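Mitochondrial association factor 1 (Toxoplasma gondii, PDB 6BXS) belongs to a family whose locus is required for manipulating host mitochondria, and carries a macro domain that may bind ADP-ribose-like ligands. Local coordinates at residues A146-L152 and D165-V171. Sequence-based numbering, arbitrary orientation.
Sequences ATFLHIL and DVMLYTV
The side chains of F148 and Y169 run side by side from a hydrogen-bonded antiparallel pair, their ring planes inclined by about 65°, and F148 CD1 approaches the Y169 ring obliquely, 3.7 Å from its CD1. O of Y169 sits at the edge of the F148 ring, near its plane, while accepting the F148 amide at 2.8 Å. Next along this face, the H150 imidazole has CG of M167 at its edge; with that CG between the backbone N and carbonyl carbon (chi1 64°) and the chain extended at chi2, SD comes 4.0 Å from CD2 of L152. H150 suits this buried row because both ring nitrogens are satisfied, ND1 by S123 and NE2 by Q94; Y169 OH likewise bonds to T52 and F56. Backbone bonds link F148 with Y169 and H150 with M167 both ways, and L152 N to D165 O.

The other face is mainly aliphatic, its branched side chains packing together over the non-hydrogen-bonded pairs: CD2 of L149 meets CG1 of V166 at 3.7 Å, and CG of L149 lies 4.1 Å from CG of L168. At its end the T147 and T170 hydroxyls share a weak hydrogen bond. Just before strand 166-170, D165's buried carboxylate forms salt bridges with R44 (OD1) and K209 (OD2), probably offsetting the cost of burial.

In this macro domain-like fold, antiparallel strand 120-126 flanks strand 147-152 and parallel strand 45-50 flanks 166-170; helix 179-202 covers the aliphatic face, helix 83-103 the aromatic one.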
# COMPACT_ATOMS: atom_id res chain seq x y z
N ALA A 146 -5.21 -1.89 -8.63
CA ALA A 146 -4.40 -3.10 -8.60
C ALA A 146 -3.58 -3.13 -7.31
O ALA A 146 -2.86 -2.19 -7.01
CB ALA A 146 -3.48 -3.16 -9.81
N THR A 147 -3.72 -4.23 -6.56
CA THR A 147 -3.03 -4.38 -5.28
C THR A 147 -2.24 -5.68 -5.25
O THR A 147 -2.77 -6.75 -5.56
CB THR A 147 -4.03 -4.35 -4.11
OG1 THR A 147 -4.77 -3.13 -4.13
CG2 THR A 147 -3.29 -4.47 -2.78
N PHE A 148 -0.97 -5.57 -4.87
CA PHE A 148 -0.08 -6.72 -4.79
C PHE A 148 0.46 -6.87 -3.38
O PHE A 148 0.62 -5.89 -2.66
CB PHE A 148 1.06 -6.57 -5.79
CG PHE A 148 0.60 -6.24 -7.19
CD1 PHE A 148 0.47 -4.92 -7.59
CD2 PHE A 148 0.30 -7.25 -8.09
CE1 PHE A 148 0.04 -4.61 -8.86
CE2 PHE A 148 -0.13 -6.94 -9.36
CZ PHE A 148 -0.26 -5.63 -9.75
N LEU A 149 0.73 -8.12 -2.99
CA LEU A 149 1.34 -8.42 -1.70
C LEU A 149 2.50 -9.39 -1.93
O LEU A 149 2.33 -10.43 -2.56
CB LEU A 149 0.30 -9.02 -0.75
CG LEU A 149 0.68 -9.13 0.74
CD1 LEU A 149 -0.58 -9.20 1.59
CD2 LEU A 149 1.56 -10.35 1.01
N HIS A 150 3.67 -9.03 -1.41
CA HIS A 150 4.88 -9.83 -1.62
C HIS A 150 5.51 -10.26 -0.30
O HIS A 150 5.72 -9.44 0.59
CB HIS A 150 5.92 -9.06 -2.43
CG HIS A 150 5.41 -8.56 -3.75
ND1 HIS A 150 5.29 -9.37 -4.86
CD2 HIS A 150 5.02 -7.32 -4.14
CE1 HIS A 150 4.83 -8.66 -5.87
NE2 HIS A 150 4.66 -7.41 -5.47
N ILE A 151 5.83 -11.54 -0.19
CA ILE A 151 6.71 -12.03 0.86
C ILE A 151 8.14 -11.94 0.34
O ILE A 151 8.50 -12.62 -0.61
CB ILE A 151 6.39 -13.48 1.27
CG1 ILE A 151 4.92 -13.60 1.67
CG2 ILE A 151 7.30 -13.91 2.42
CD1 ILE A 151 4.49 -15.01 2.06
N LEU A 152 8.94 -11.09 0.98
CA LEU A 152 10.31 -10.87 0.54
C LEU A 152 11.23 -11.98 1.03
O LEU A 152 11.01 -12.56 2.09
CB LEU A 152 10.82 -9.52 1.06
CG LEU A 152 10.06 -8.28 0.57
CD1 LEU A 152 10.57 -7.05 1.30
CD2 LEU A 152 10.21 -8.11 -0.93
N ASP A 165 9.21 -8.69 6.43
CA ASP A 165 9.35 -9.36 5.14
C ASP A 165 8.04 -9.44 4.34
O ASP A 165 7.90 -10.30 3.46
CB ASP A 165 9.90 -10.77 5.35
CG ASP A 165 8.96 -11.66 6.13
OD1 ASP A 165 7.98 -11.13 6.72
OD2 ASP A 165 9.19 -12.88 6.17
N VAL A 166 7.10 -8.56 4.64
CA VAL A 166 5.90 -8.41 3.83
C VAL A 166 5.74 -6.96 3.38
O VAL A 166 5.84 -6.04 4.19
CB VAL A 166 4.62 -8.84 4.58
CG1 VAL A 166 3.39 -8.63 3.70
CG2 VAL A 166 4.72 -10.29 5.00
N MET A 167 5.50 -6.77 2.09
CA MET A 167 5.21 -5.46 1.54
C MET A 167 3.97 -5.53 0.67
O MET A 167 3.59 -6.60 0.20
CB MET A 167 6.40 -4.93 0.72
CG MET A 167 6.72 -5.74 -0.53
SD MET A 167 7.87 -4.90 -1.64
CE MET A 167 6.83 -3.62 -2.35
N LEU A 168 3.33 -4.38 0.48
CA LEU A 168 2.25 -4.26 -0.48
C LEU A 168 2.61 -3.19 -1.51
O LEU A 168 3.48 -2.35 -1.28
CB LEU A 168 0.93 -3.92 0.21
CG LEU A 168 0.22 -5.07 0.93
CD1 LEU A 168 0.28 -4.88 2.43
CD2 LEU A 168 -1.22 -5.21 0.46
N TYR A 169 1.92 -3.25 -2.64
CA TYR A 169 2.14 -2.34 -3.76
C TYR A 169 0.76 -2.06 -4.35
O TYR A 169 0.02 -2.99 -4.68
CB TYR A 169 3.09 -2.97 -4.79
CG TYR A 169 3.45 -2.10 -5.99
CD1 TYR A 169 2.52 -1.84 -6.99
CD2 TYR A 169 4.73 -1.59 -6.13
CE1 TYR A 169 2.86 -1.07 -8.09
CE2 TYR A 169 5.08 -0.82 -7.23
CZ TYR A 169 4.14 -0.56 -8.21
OH TYR A 169 4.47 0.20 -9.30
N THR A 170 0.41 -0.78 -4.46
CA THR A 170 -0.90 -0.40 -4.96
C THR A 170 -0.82 0.82 -5.86
O THR A 170 0.11 1.63 -5.75
CB THR A 170 -1.89 -0.12 -3.79
OG1 THR A 170 -3.23 -0.11 -4.29
CG2 THR A 170 -1.59 1.22 -3.11
N VAL A 171 -1.79 0.95 -6.76
CA VAL A 171 -1.81 2.01 -7.76
C VAL A 171 -2.99 2.94 -7.53
O VAL A 171 -4.15 2.54 -7.68
CB VAL A 171 -1.89 1.43 -9.19
CG1 VAL A 171 -1.93 2.54 -10.23
CG2 VAL A 171 -0.71 0.50 -9.45
O HOH W 1 12.44 -12.67 5.14